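Phospholyase (Arthrobacter aurescens, PDB 5G4I) is a pyridoxal-phosphate-dependent phospholyase of the class III transaminase family, releasing phosphate from an amino-alcohol phosphate such as ethanolamine phosphate. Local coordinates at residues H66-A77 / A320-M329. Residues are numbered along the deposited sequence; the frame is centred on the assembly and turned at random.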
loop_
_atom_site.group_PDB
_atom_site.type_symbol
_atom_site.label_atom_id
_atom_site.label_comp_id
_atom_site.label_asym_id
_atom_site.label_seq_id
_atom_site.Cartn_x
_atom_site.Cartn_y
_atom_site.Cartn_z
ATOM N N HIS A 66 0.657 18.751 -1.356
ATOM C CA HIS A 66 1.282 19.574 -0.304
ATOM C C HIS A 66 2.029 20.811 -0.838
ATOM O O HIS A 66 1.902 21.914 -0.235
ATOM C CB HIS A 66 2.336 18.677 0.446
ATOM C CG HIS A 66 2.859 19.252 1.739
ATOM N ND1 HIS A 66 2.047 19.506 2.818
ATOM C CD2 HIS A 66 4.126 19.574 2.112
ATOM C CE1 HIS A 66 2.815 19.943 3.815
ATOM N NE2 HIS A 66 4.051 20.014 3.403
ATOM N N VAL A 67 2.784 20.674 -1.941
ATOM C CA VAL A 67 3.541 21.778 -2.530
ATOM C C VAL A 67 2.927 22.368 -3.810
ATOM O O VAL A 67 3.631 22.995 -4.626
ATOM C CB VAL A 67 5.051 21.457 -2.668
ATOM C CG1 VAL A 67 5.669 21.268 -1.242
ATOM C CG2 VAL A 67 5.364 20.202 -3.481
ATOM N N GLY A 68 1.665 22.066 -3.994
ATOM C CA GLY A 68 0.862 22.643 -5.059
ATOM C C GLY A 68 0.648 21.710 -6.273
ATOM O O GLY A 68 1.490 20.807 -6.579
ATOM N N HIS A 69 -0.498 21.862 -6.936
ATOM C CA HIS A 69 -0.761 21.109 -8.156
ATOM C C HIS A 69 0.284 21.354 -9.270
ATOM O O HIS A 69 0.695 22.514 -9.506
ATOM C CB HIS A 69 -2.163 21.494 -8.711
ATOM C CG HIS A 69 -3.264 21.202 -7.760
ATOM N ND1 HIS A 69 -3.695 19.925 -7.490
ATOM C CD2 HIS A 69 -4.023 22.023 -6.971
ATOM C CE1 HIS A 69 -4.668 19.978 -6.590
ATOM N NE2 HIS A 69 -4.887 21.248 -6.264
ATOM N N ALA A 70 0.713 20.244 -9.912
ATOM C CA ALA A 70 1.673 20.341 -11.015
ATOM C C ALA A 70 3.036 20.963 -10.707
ATOM O O ALA A 70 3.697 21.526 -11.551
ATOM C CB ALA A 70 1.007 21.026 -12.282
ATOM N N ASN A 71 3.437 20.843 -9.417
ATOM C CA ASN A 71 4.685 21.408 -8.995
ATOM C C ASN A 71 5.817 20.884 -9.901
ATOM O O ASN A 71 6.068 19.641 -10.006
ATOM C CB ASN A 71 4.990 21.055 -7.503
ATOM C CG ASN A 71 6.273 21.656 -7.008
ATOM O OD1 ASN A 71 7.391 21.299 -7.514
ATOM N ND2 ASN A 71 6.168 22.570 -6.007
ATOM N N PRO A 72 6.557 21.808 -10.554
ATOM C CA PRO A 72 7.533 21.322 -11.529
ATOM C C PRO A 72 8.811 20.766 -10.984
ATOM O O PRO A 72 9.457 19.916 -11.665
ATOM C CB PRO A 72 7.766 22.551 -12.454
ATOM C CG PRO A 72 7.423 23.736 -11.586
ATOM C CD PRO A 72 6.317 23.270 -10.643
ATOM N N ALA A 73 9.231 21.198 -9.812
ATOM C CA ALA A 73 10.397 20.560 -9.189
ATOM C C ALA A 73 10.147 19.105 -8.832
ATOM O O ALA A 73 11.055 18.212 -8.984
ATOM C CB ALA A 73 10.777 21.284 -7.926
ATOM N N VAL A 74 8.939 18.791 -8.331
ATOM C CA VAL A 74 8.626 17.388 -8.072
ATOM C C VAL A 74 8.536 16.541 -9.354
ATOM O O VAL A 74 9.095 15.466 -9.460
ATOM C CB VAL A 74 7.291 17.240 -7.223
ATOM C CG1 VAL A 74 6.958 15.776 -6.986
ATOM C CG2 VAL A 74 7.427 17.951 -5.882
ATOM N N ALA A 75 7.902 17.100 -10.380
ATOM C CA ALA A 75 7.769 16.394 -11.640
ATOM C C ALA A 75 9.156 16.101 -12.269
ATOM O O ALA A 75 9.412 14.978 -12.731
ATOM C CB ALA A 75 6.953 17.214 -12.633
ATOM N N ASP A 76 10.045 17.113 -12.265
ATOM C CA ASP A 76 11.393 16.959 -12.830
ATOM C C ASP A 76 12.190 15.903 -12.064
ATOM O O ASP A 76 12.934 15.053 -12.645
ATOM C CB ASP A 76 12.132 18.313 -12.824
ATOM C CG ASP A 76 11.587 19.246 -13.843
ATOM O OD1 ASP A 76 10.826 18.905 -14.770
ATOM O OD2 ASP A 76 11.930 20.419 -13.752
ATOM N N ALA A 77 12.107 15.904 -10.707
ATOM C CA ALA A 77 12.873 14.945 -9.921
ATOM C C ALA A 77 12.433 13.499 -10.222
ATOM O O ALA A 77 13.281 12.560 -10.365
ATOM C CB ALA A 77 12.734 15.222 -8.414
ATOM N N ALA A 320 13.040 9.996 -4.685
ATOM C CA ALA A 320 13.230 11.300 -5.398
ATOM C C ALA A 320 12.031 12.224 -5.154
ATOM O O ALA A 320 12.170 13.445 -4.917
ATOM C CB ALA A 320 13.528 11.066 -6.886
ATOM N N ALA A 321 10.779 11.681 -5.267
ATOM C CA ALA A 321 9.569 12.432 -4.994
ATOM C C ALA A 321 9.525 13.017 -3.562
ATOM O O ALA A 321 9.280 14.233 -3.341
ATOM C CB ALA A 321 8.360 11.569 -5.206
ATOM N N GLY A 322 9.830 12.127 -2.583
ATOM C CA GLY A 322 9.786 12.605 -1.199
ATOM C C GLY A 322 10.892 13.631 -0.877
ATOM O O GLY A 322 10.627 14.609 -0.137
ATOM N N LEU A 323 12.093 13.453 -1.481
ATOM C CA LEU A 323 13.175 14.438 -1.260
ATOM C C LEU A 323 12.767 15.798 -1.864
ATOM O O LEU A 323 13.023 16.853 -1.255
ATOM C CB LEU A 323 14.466 13.911 -1.903
ATOM C CG LEU A 323 15.362 12.990 -1.129
ATOM C CD1 LEU A 323 16.306 12.271 -2.155
ATOM C CD2 LEU A 323 16.128 13.861 -0.058
ATOM N N ALA A 324 12.145 15.782 -3.058
ATOM C CA ALA A 324 11.716 17.066 -3.684
ATOM C C ALA A 324 10.656 17.811 -2.940
ATOM O O ALA A 324 10.665 19.082 -2.860
ATOM C CB ALA A 324 11.308 16.813 -5.127
ATOM N N VAL A 325 9.753 17.077 -2.286
ATOM C CA VAL A 325 8.730 17.708 -1.407
ATOM C C VAL A 325 9.394 18.422 -0.222
ATOM O O VAL A 325 9.067 19.602 0.084
ATOM C CB VAL A 325 7.636 16.713 -0.939
ATOM C CG1 VAL A 325 6.743 17.313 0.151
ATOM C CG2 VAL A 325 6.814 16.322 -2.177
ATOM N N LEU A 326 10.319 17.705 0.482
ATOM C CA LEU A 326 10.982 18.323 1.608
ATOM C C LEU A 326 11.866 19.494 1.206
ATOM O O LEU A 326 11.852 20.552 1.864
ATOM C CB LEU A 326 11.832 17.288 2.376
ATOM C CG LEU A 326 11.136 16.229 3.250
ATOM C CD1 LEU A 326 12.156 15.180 3.787
ATOM C CD2 LEU A 326 10.325 16.871 4.356
ATOM N N ARG A 327 12.583 19.349 0.079
ATOM C CA ARG A 327 13.463 20.440 -0.383
ATOM C C ARG A 327 12.619 21.707 -0.702
ATOM O O ARG A 327 12.995 22.843 -0.379
ATOM C CB ARG A 327 14.338 20.034 -1.565
ATOM C CG ARG A 327 15.106 21.258 -2.066
ATOM N N TYR A 328 11.489 21.542 -1.425
ATOM C CA TYR A 328 10.652 22.653 -1.778
ATOM C C TYR A 328 10.026 23.331 -0.616
ATOM O O TYR A 328 10.065 24.592 -0.455
ATOM C CB TYR A 328 9.571 22.253 -2.840
ATOM C CG TYR A 328 8.836 23.398 -3.434
ATOM C CD1 TYR A 328 7.679 23.949 -2.829
ATOM C CD2 TYR A 328 9.265 23.928 -4.674
ATOM C CE1 TYR A 328 7.050 25.043 -3.397
ATOM C CE2 TYR A 328 8.616 25.029 -5.221
ATOM C CZ TYR A 328 7.526 25.543 -4.576
ATOM O OH TYR A 328 6.805 26.662 -5.114
ATOM N N MET A 329 9.505 22.528 0.341
ATOM C CA MET A 329 8.914 23.171 1.524
ATOM C C MET A 329 9.964 23.954 2.363
ATOM O O MET A 329 9.628 25.004 2.946
ATOM C CB MET A 329 7.985 22.167 2.406
ATOM C CG MET A 329 8.740 21.225 3.193
ATOM S SD MET A 329 7.463 20.357 4.301
ATOM C CE MET A 329 7.230 21.555 5.584
#
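With CG opposite the backbone N in both residues (chi1 -179° in Asn71, -169° in Tyr328), the amide of Asn71 and the ring of Tyr328 meet from opposite directions. ND2 of Asn71 stands over the centre of one ring face, 3.6 Å from Tyr328 CE2, the amide and ring planes nearly perpendicular. Asn71 illustrates how an N-cap residue can also serve a tertiary contact: its OD1 accepts from Val74 N (3.1 Å) and its ND2 donates to Val67 O (2.9 Å), tying the helix start to the preceding loop, while the same ND2 covers the ring. An alanine here is likely to leave Val74 N and Val67 O without their side-chain partners and open a gap over the Tyr328 ring. Val67 slides past that ring, its CB 3.6 Å from Tyr328 CD1. One residue on, Met329 SD lies in the His66 ring plane, at its edge, where NE2 makes a weak hydrogen bond (3.5 Å). Small residues permit a helix axis separation of 8.6 Å at 154°, almost antiparallel; Ala77 CB reaches Ala324 CB at 3.9 Å. The contact joins the loop and helix after strand 56-59, where His69 bonds Asp59, to helix 316-331, outside the cofactor's first shell; helices 94-104 and 334-355 flank helix 316-331, and Ala75 of helix 72-82 meets Leu83 of the second subunit.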